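Local coordinates for alkyltransferase-like protein 1 (Schizosaccharomyces pombe, PDB 3GVA) that recognises O6-alkylguanine lesions in DNA, bends the duplex and flips the damaged base into a hydrophobic pocket, presenting it to nucleotide excision repair, at residues 23-28 / 44-49; 58-63 / 80-85; 11-16 / 30-35. All coordinates share one frame; numbering follows the deposited sequence.

Contact 1: residues 23-28 / 44-49; sequences STYGEI and AMKHLH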
# COMPACT_ATOMS: atom_id res chain seq x y z
N SER A 23 4.64 2.50 0.51
CA SER A 23 4.26 3.83 0.09
C SER A 23 2.78 4.02 0.41
O SER A 23 2.16 3.15 1.02
CB SER A 23 4.51 4.02 -1.41
OG SER A 23 4.43 5.39 -1.75
N THR A 24 2.23 5.17 0.03
CA THR A 24 0.83 5.47 0.31
C THR A 24 0.13 6.04 -0.93
O THR A 24 0.79 6.43 -1.90
CB THR A 24 0.70 6.50 1.45
OG1 THR A 24 1.33 7.72 1.05
CG2 THR A 24 1.37 6.00 2.71
N TYR A 25 -1.20 6.10 -0.88
CA TYR A 25 -1.97 6.63 -2.00
C TYR A 25 -1.49 8.04 -2.34
O TYR A 25 -1.30 8.38 -3.51
CB TYR A 25 -3.46 6.68 -1.66
CG TYR A 25 -4.11 5.34 -1.40
CD1 TYR A 25 -3.56 4.16 -1.91
CD2 TYR A 25 -5.29 5.25 -0.67
CE1 TYR A 25 -4.18 2.93 -1.70
CE2 TYR A 25 -5.92 4.02 -0.45
CZ TYR A 25 -5.35 2.86 -0.97
OH TYR A 25 -5.97 1.65 -0.76
N GLY A 26 -1.31 8.86 -1.30
CA GLY A 26 -0.87 10.23 -1.49
C GLY A 26 0.50 10.34 -2.12
O GLY A 26 0.71 11.14 -3.04
N GLU A 27 1.44 9.55 -1.62
CA GLU A 27 2.80 9.56 -2.13
C GLU A 27 2.83 9.14 -3.60
O GLU A 27 3.50 9.75 -4.42
CB GLU A 27 3.69 8.62 -1.31
CG GLU A 27 4.02 9.12 0.07
CD GLU A 27 4.91 10.34 0.05
OE1 GLU A 27 4.43 11.44 0.42
OE2 GLU A 27 6.08 10.22 -0.35
N ILE A 28 2.09 8.08 -3.92
CA ILE A 28 2.06 7.58 -5.29
C ILE A 28 1.45 8.62 -6.22
O ILE A 28 1.97 8.85 -7.32
CB ILE A 28 1.27 6.27 -5.38
CG1 ILE A 28 2.00 5.16 -4.61
CG2 ILE A 28 1.06 5.88 -6.85
CD1 ILE A 28 3.37 4.78 -5.18
N ALA A 44 -7.92 2.79 -7.80
CA ALA A 44 -7.15 1.90 -8.68
C ALA A 44 -6.70 0.67 -7.90
O ALA A 44 -6.82 -0.46 -8.36
CB ALA A 44 -5.93 2.63 -9.24
N MET A 45 -6.17 0.92 -6.71
CA MET A 45 -5.67 -0.16 -5.85
C MET A 45 -6.78 -1.08 -5.39
O MET A 45 -6.59 -2.29 -5.28
CB MET A 45 -4.94 0.43 -4.64
CG MET A 45 -3.70 1.22 -5.00
SD MET A 45 -2.65 0.25 -6.11
CE MET A 45 -2.05 -1.00 -4.96
N LYS A 46 -7.95 -0.50 -5.13
CA LYS A 46 -9.08 -1.30 -4.67
C LYS A 46 -9.70 -2.16 -5.77
O LYS A 46 -10.34 -3.17 -5.49
CB LYS A 46 -10.14 -0.39 -4.04
CG LYS A 46 -9.62 0.35 -2.81
CD LYS A 46 -10.71 1.13 -2.10
CE LYS A 46 -11.72 0.20 -1.44
NZ LYS A 46 -12.65 0.93 -0.52
N HIS A 47 -9.48 -1.79 -7.03
CA HIS A 47 -10.02 -2.56 -8.14
C HIS A 47 -9.10 -3.66 -8.65
O HIS A 47 -9.42 -4.35 -9.61
CB HIS A 47 -10.39 -1.62 -9.30
CG HIS A 47 -11.50 -0.67 -8.97
ND1 HIS A 47 -12.00 0.24 -9.88
CD2 HIS A 47 -12.22 -0.49 -7.84
CE1 HIS A 47 -12.97 0.94 -9.32
NE2 HIS A 47 -13.12 0.52 -8.08
N LEU A 48 -7.94 -3.83 -8.00
CA LEU A 48 -6.99 -4.86 -8.41
C LEU A 48 -7.48 -6.26 -8.07
O LEU A 48 -8.09 -6.48 -7.03
CB LEU A 48 -5.63 -4.64 -7.73
CG LEU A 48 -4.62 -3.72 -8.42
CD1 LEU A 48 -3.38 -3.53 -7.53
CD2 LEU A 48 -4.23 -4.32 -9.76
N HIS A 49 -7.20 -7.19 -8.98
CA HIS A 49 -7.58 -8.59 -8.77
C HIS A 49 -6.71 -9.12 -7.62
O HIS A 49 -5.51 -8.84 -7.57
CB HIS A 49 -7.32 -9.39 -10.04
CG HIS A 49 -7.78 -10.81 -9.96
ND1 HIS A 49 -9.07 -11.20 -10.25
CD2 HIS A 49 -7.12 -11.94 -9.62
CE1 HIS A 49 -9.19 -12.50 -10.09
NE2 HIS A 49 -8.02 -12.98 -9.71
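The hydrogen bond from I28 N to T24 O, at 2.9 Å, closes the first turn of the helix that presents Y25 to M45 and K46. T24 is its N-cap: OG1 accepts from E27 N over 3.2 Å, with an N-H...O angle of 162°. These two bonds fix the backbone around Y25, whose side chain alone reaches from residues 23-28 to the far end of helix 38-46. With CG anti to its carbonyl carbon (chi1 -63°), the ring swings off the start of helix 25-31 and runs obliquely past M45. Its CE1 corner meets M45 CG at 3.7 Å, and M45 CB lies 3.9 Å from the same carbon. The methionine chain then bends at both chi2 and chi3, which carries the sulfur away from the ring and onto V14 of helix 3-14. Y25 thus packs on M45 and also on V59, and M45 is in turn backed by V14 and W56. Further out, the hydroxyl passes the aliphatic part of K46, with Y25 OH 4.4 Å from K46 CG. The ammonium group points well away, K46 NZ standing 6.7 Å from Y25 OH.

Helix 25-31 and helix 38-46 are the two helices of the helix-turn-helix that gives this domain its DNA-binding character, and Y25 is inferred to be required for phosphate rotation during nucleotide flipping. The side chain of Y25 is about 7 Å from that of R39, the inferred arginine finger. Since no hydrogen bond joins the two segments, the ring is positioned by apolar contact through its CE1 corner, and its hydroxyl is not committed to M45 or K46, consistent with a polar group kept for DNA.

Contact 2: residues 58-63 / 80-85; sequences RVINSR and DRLEEE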
# COMPACT_ATOMS: atom_id res chain seq x y z
N ARG A 58 2.57 -3.43 -0.60
CA ARG A 58 3.52 -2.38 -0.21
C ARG A 58 2.87 -1.00 -0.10
O ARG A 58 3.54 -0.02 0.22
CB ARG A 58 4.69 -2.34 -1.19
CG ARG A 58 5.56 -3.59 -1.11
CD ARG A 58 6.68 -3.60 -2.12
NE ARG A 58 7.28 -4.93 -2.19
CZ ARG A 58 7.89 -5.42 -3.27
NH1 ARG A 58 7.99 -4.68 -4.37
NH2 ARG A 58 8.35 -6.66 -3.26
N VAL A 59 1.57 -0.93 -0.36
CA VAL A 59 0.86 0.34 -0.24
C VAL A 59 0.02 0.28 1.04
O VAL A 59 -0.81 -0.62 1.20
CB VAL A 59 -0.06 0.58 -1.48
CG1 VAL A 59 -0.71 1.96 -1.39
CG2 VAL A 59 0.76 0.49 -2.76
N ILE A 60 0.26 1.20 1.97
CA ILE A 60 -0.47 1.22 3.23
C ILE A 60 -1.02 2.61 3.50
O ILE A 60 -0.62 3.56 2.83
CB ILE A 60 0.45 0.83 4.42
CG1 ILE A 60 1.56 1.88 4.58
CG2 ILE A 60 1.07 -0.53 4.17
CD1 ILE A 60 2.47 1.62 5.77
N ASN A 61 -1.92 2.75 4.46
CA ASN A 61 -2.44 4.08 4.72
C ASN A 61 -1.39 4.91 5.45
O ASN A 61 -0.45 4.38 6.06
CB ASN A 61 -3.77 4.03 5.50
CG ASN A 61 -3.68 3.23 6.77
OD1 ASN A 61 -3.02 3.63 7.72
ND2 ASN A 61 -4.37 2.09 6.80
N SER A 62 -1.54 6.23 5.36
CA SER A 62 -0.61 7.19 5.95
C SER A 62 -0.32 7.00 7.43
O SER A 62 0.76 7.36 7.90
CB SER A 62 -1.13 8.61 5.71
OG SER A 62 -1.47 8.79 4.35
N ARG A 63 -1.28 6.45 8.17
CA ARG A 63 -1.10 6.24 9.60
C ARG A 63 -0.20 5.06 9.95
O ARG A 63 0.15 4.86 11.11
CB ARG A 63 -2.46 6.06 10.28
CG ARG A 63 -3.45 7.18 10.00
CD ARG A 63 -4.70 7.03 10.85
NE ARG A 63 -4.40 7.30 12.25
CZ ARG A 63 -5.23 7.06 13.25
NH1 ARG A 63 -6.43 6.54 13.02
NH2 ARG A 63 -4.87 7.34 14.49
N ASP A 80 1.11 -10.84 6.09
CA ASP A 80 1.99 -11.97 5.78
C ASP A 80 3.08 -11.56 4.79
O ASP A 80 4.26 -11.87 4.99
CB ASP A 80 1.19 -13.13 5.17
CG ASP A 80 0.54 -14.03 6.22
OD1 ASP A 80 0.74 -13.80 7.42
OD2 ASP A 80 -0.16 -14.99 5.83
N ARG A 81 2.68 -10.87 3.74
CA ARG A 81 3.62 -10.45 2.71
C ARG A 81 4.61 -9.40 3.19
O ARG A 81 5.78 -9.46 2.85
CB ARG A 81 2.87 -9.94 1.49
CG ARG A 81 1.88 -10.95 0.94
CD ARG A 81 1.32 -10.52 -0.40
NE ARG A 81 0.20 -11.35 -0.82
CZ ARG A 81 -0.20 -11.47 -2.09
NH1 ARG A 81 0.44 -10.83 -3.05
NH2 ARG A 81 -1.24 -12.24 -2.39
N LEU A 82 4.14 -8.44 3.98
CA LEU A 82 5.05 -7.42 4.49
C LEU A 82 6.10 -8.04 5.42
O LEU A 82 7.29 -7.74 5.33
CB LEU A 82 4.26 -6.33 5.23
CG LEU A 82 3.55 -5.34 4.29
CD1 LEU A 82 2.66 -4.37 5.08
CD2 LEU A 82 4.61 -4.59 3.50
N GLU A 83 5.66 -8.91 6.32
CA GLU A 83 6.59 -9.55 7.23
C GLU A 83 7.67 -10.35 6.48
O GLU A 83 8.82 -10.40 6.90
CB GLU A 83 5.84 -10.44 8.22
CG GLU A 83 5.00 -9.61 9.20
CD GLU A 83 4.44 -10.42 10.36
OE1 GLU A 83 3.66 -11.35 10.10
OE2 GLU A 83 4.79 -10.12 11.52
N GLU A 84 7.30 -10.96 5.35
CA GLU A 84 8.25 -11.73 4.56
C GLU A 84 9.35 -10.84 3.97
O GLU A 84 10.46 -11.31 3.71
CB GLU A 84 7.54 -12.48 3.44
CG GLU A 84 6.73 -13.67 3.92
CD GLU A 84 5.89 -14.28 2.83
OE1 GLU A 84 5.27 -15.34 3.08
OE2 GLU A 84 5.84 -13.70 1.72
N GLU A 85 9.05 -9.57 3.75
CA GLU A 85 10.04 -8.65 3.20
C GLU A 85 10.81 -7.89 4.30
O GLU A 85 11.46 -6.88 4.04
CB GLU A 85 9.37 -7.67 2.22
CG GLU A 85 8.70 -8.39 1.05
CD GLU A 85 8.05 -7.47 0.03
OE1 GLU A 85 7.31 -7.99 -0.84
OE2 GLU A 85 8.28 -6.24 0.09
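R58 and E85 form a salt bridge in which the arginine grips the carboxylate side-on, one nitrogen to each oxygen. R58 NE donates to the syn lone pair of E85 OE2 at 2.8 Å, and R58 NH2 to E85 OE1 at 3.0 Å. The fit is twisted: guanidinium and carboxylate planes stand 63° apart, and OE1 is met from above the carboxylate plane. R58, extended from CG to NE, crosses the extended E85 chain at about a right angle. Each oxygen has a second donor, H57 NE2 for OE1 and the backbone N of G20 for OE2, while R58 NH1 makes a weak bond to I17 O.

The apolar part lies beside this bridge. I60 CG2 touches L82 CD1 at 4.3 Å, while L82 CD2 lies at the edge of contact with R58 CA, 4.5 Å away. I66 and L99 also pack on I60, setting the pair in the interior between the loop and helix 73-84.

A methionine in place of R58 would probably leave the E85 carboxylate without its paired charge, with H57 and G20 among its remaining partners. With four donor bonds converging on its two oxygens, E85 is likely to stay ionised, and it ties the loop at R58 to the end of helix 73-84 and to the chain at H57 and G20.

Contact 3: residues 11-16 / 30-35; sequences YDAVCE and RYVGMP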
# COMPACT_ATOMS: atom_id res chain seq x y z
N TYR A 11 -0.42 1.40 -11.23
CA TYR A 11 0.18 0.08 -11.05
C TYR A 11 1.66 0.09 -11.39
O TYR A 11 2.45 -0.56 -10.71
CB TYR A 11 -0.56 -0.98 -11.89
CG TYR A 11 -2.04 -1.03 -11.59
CD1 TYR A 11 -2.54 -0.62 -10.34
CD2 TYR A 11 -2.96 -1.47 -12.54
CE1 TYR A 11 -3.91 -0.64 -10.06
CE2 TYR A 11 -4.33 -1.50 -12.27
CZ TYR A 11 -4.79 -1.08 -11.03
OH TYR A 11 -6.13 -1.10 -10.76
N ASP A 12 2.04 0.83 -12.43
CA ASP A 12 3.43 0.95 -12.82
C ASP A 12 4.22 1.53 -11.66
O ASP A 12 5.32 1.08 -11.35
CB ASP A 12 3.61 1.89 -14.02
CG ASP A 12 3.24 1.25 -15.33
OD1 ASP A 12 3.54 0.05 -15.51
OD2 ASP A 12 2.66 1.94 -16.20
N ALA A 13 3.64 2.54 -11.03
CA ALA A 13 4.30 3.19 -9.91
C ALA A 13 4.46 2.24 -8.73
O ALA A 13 5.51 2.20 -8.10
CB ALA A 13 3.52 4.44 -9.49
N VAL A 14 3.41 1.48 -8.43
CA VAL A 14 3.47 0.54 -7.31
C VAL A 14 4.53 -0.54 -7.58
O VAL A 14 5.26 -0.95 -6.67
CB VAL A 14 2.09 -0.13 -7.07
CG1 VAL A 14 2.19 -1.16 -5.95
CG2 VAL A 14 1.05 0.94 -6.69
N CYS A 15 4.62 -0.99 -8.83
CA CYS A 15 5.61 -2.01 -9.20
C CYS A 15 7.02 -1.50 -8.95
O CYS A 15 7.97 -2.28 -8.93
CB CYS A 15 5.46 -2.39 -10.68
SG CYS A 15 4.01 -3.40 -11.05
N GLU A 16 7.17 -0.19 -8.77
CA GLU A 16 8.48 0.38 -8.52
C GLU A 16 8.86 0.46 -7.04
O GLU A 16 10.03 0.67 -6.73
CB GLU A 16 8.59 1.76 -9.15
CG GLU A 16 8.69 1.71 -10.65
CD GLU A 16 8.86 3.09 -11.25
OE1 GLU A 16 7.91 3.89 -11.19
OE2 GLU A 16 9.96 3.37 -11.77
N ARG A 30 1.42 11.82 -5.94
CA ARG A 30 2.38 12.90 -6.15
C ARG A 30 3.54 12.40 -7.01
O ARG A 30 4.13 13.16 -7.79
CB ARG A 30 2.90 13.42 -4.80
CG ARG A 30 1.87 14.20 -3.98
CD ARG A 30 2.48 14.83 -2.72
NE ARG A 30 2.68 13.89 -1.62
CZ ARG A 30 1.70 13.42 -0.84
NH1 ARG A 30 0.44 13.81 -1.04
NH2 ARG A 30 1.98 12.57 0.15
N TYR A 31 3.86 11.12 -6.88
CA TYR A 31 4.94 10.52 -7.65
C TYR A 31 4.63 10.42 -9.15
O TYR A 31 5.52 10.61 -9.98
CB TYR A 31 5.27 9.13 -7.11
CG TYR A 31 6.39 8.45 -7.86
CD1 TYR A 31 7.69 8.95 -7.81
CD2 TYR A 31 6.16 7.29 -8.60
CE1 TYR A 31 8.73 8.32 -8.48
CE2 TYR A 31 7.19 6.65 -9.27
CZ TYR A 31 8.47 7.17 -9.21
OH TYR A 31 9.50 6.54 -9.86
N VAL A 32 3.38 10.12 -9.49
CA VAL A 32 3.00 10.01 -10.90
C VAL A 32 2.50 11.32 -11.51
O VAL A 32 1.88 11.31 -12.57
CB VAL A 32 1.92 8.92 -11.11
CG1 VAL A 32 2.44 7.58 -10.65
CG2 VAL A 32 0.64 9.29 -10.38
N GLY A 33 2.77 12.43 -10.83
CA GLY A 33 2.37 13.74 -11.32
C GLY A 33 0.88 14.06 -11.29
O GLY A 33 0.40 14.84 -12.12
N MET A 34 0.15 13.49 -10.34
CA MET A 34 -1.28 13.72 -10.21
C MET A 34 -1.59 13.93 -8.73
O MET A 34 -2.46 13.26 -8.16
CB MET A 34 -2.06 12.51 -10.74
CG MET A 34 -1.66 12.06 -12.13
SD MET A 34 -2.93 12.41 -13.35
CE MET A 34 -2.61 14.12 -13.67
N PRO A 35 -0.91 14.89 -8.09
CA PRO A 35 -1.05 15.23 -6.67
C PRO A 35 -2.45 15.31 -6.07
O PRO A 35 -2.62 15.08 -4.87
CB PRO A 35 -0.29 16.55 -6.55
CG PRO A 35 -0.37 17.13 -7.94
CD PRO A 35 -0.11 15.92 -8.79
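A13 and V32 bring the backbones within 7.0 Å of each other (CA to CA), where the C-terminal part of helix 3-14 passes the end of helix 25-31. V32 is the first residue to leave the helical conformation, and G33 follows with a positive phi of 71°, turning the chain away. The methyl group of A13 is the meeting point. V32 CG1 presses on A13 CB at 3.5 Å, and Y31 CD2 lies 4.0 Å from the same methyl, which sits in the plane of the tyrosine ring, at its edge. Two neighbouring residues thus close on one small side chain.

With CG anti to the backbone N (chi1 -180°), the Y31 ring passes A13 and reaches E16. The E16 and Y31 side chains cross at about a right angle, with carboxylate and ring planes 54° apart. E16 OE1 approaches the ring edge, 3.4 Å from Y31 OH, and the hydroxyl donates to it in a weak hydrogen bond. OE1 is just as close to Y31 CE2, at 3.4 Å, so the carboxylate oxygen sits beside the ring edge rather than gripping the hydroxyl firmly. W106 meets the Y31 ring edge-to-face and P108 touches it too, so the C-terminal region joins the cluster. K9 of helix 3-14 adds a polar tie through NZ to V32 O.

The arrangement seats helix 3-14 against the first helix of the helix-turn-helix, just where that helix gives way to the turn leading to helix 38-46.

In the fold
Contacts 1 and 3 share helix 25-31, using its beginning and its end, and their centres lie 9 Å apart. Contact 1 is a surface contact, apolar across its segments, holding one residue inferred to act in flipping and lying near another; contact 3 is partly buried, with a methyl-centred packing and a weak hydrogen bond beside it. Contact 2, also partly buried, is the one that depends on a strong charge pair, joining a loop to helix 73-84. Contacts 1 and 2 are joined by probable backbone bonds of S23 to R58 and I60 and by packing of Y25 on V59. Y11 OH probably bonds to A44 O between contacts 1 and 3, whereas contacts 2 and 3 meet through V59 and V14.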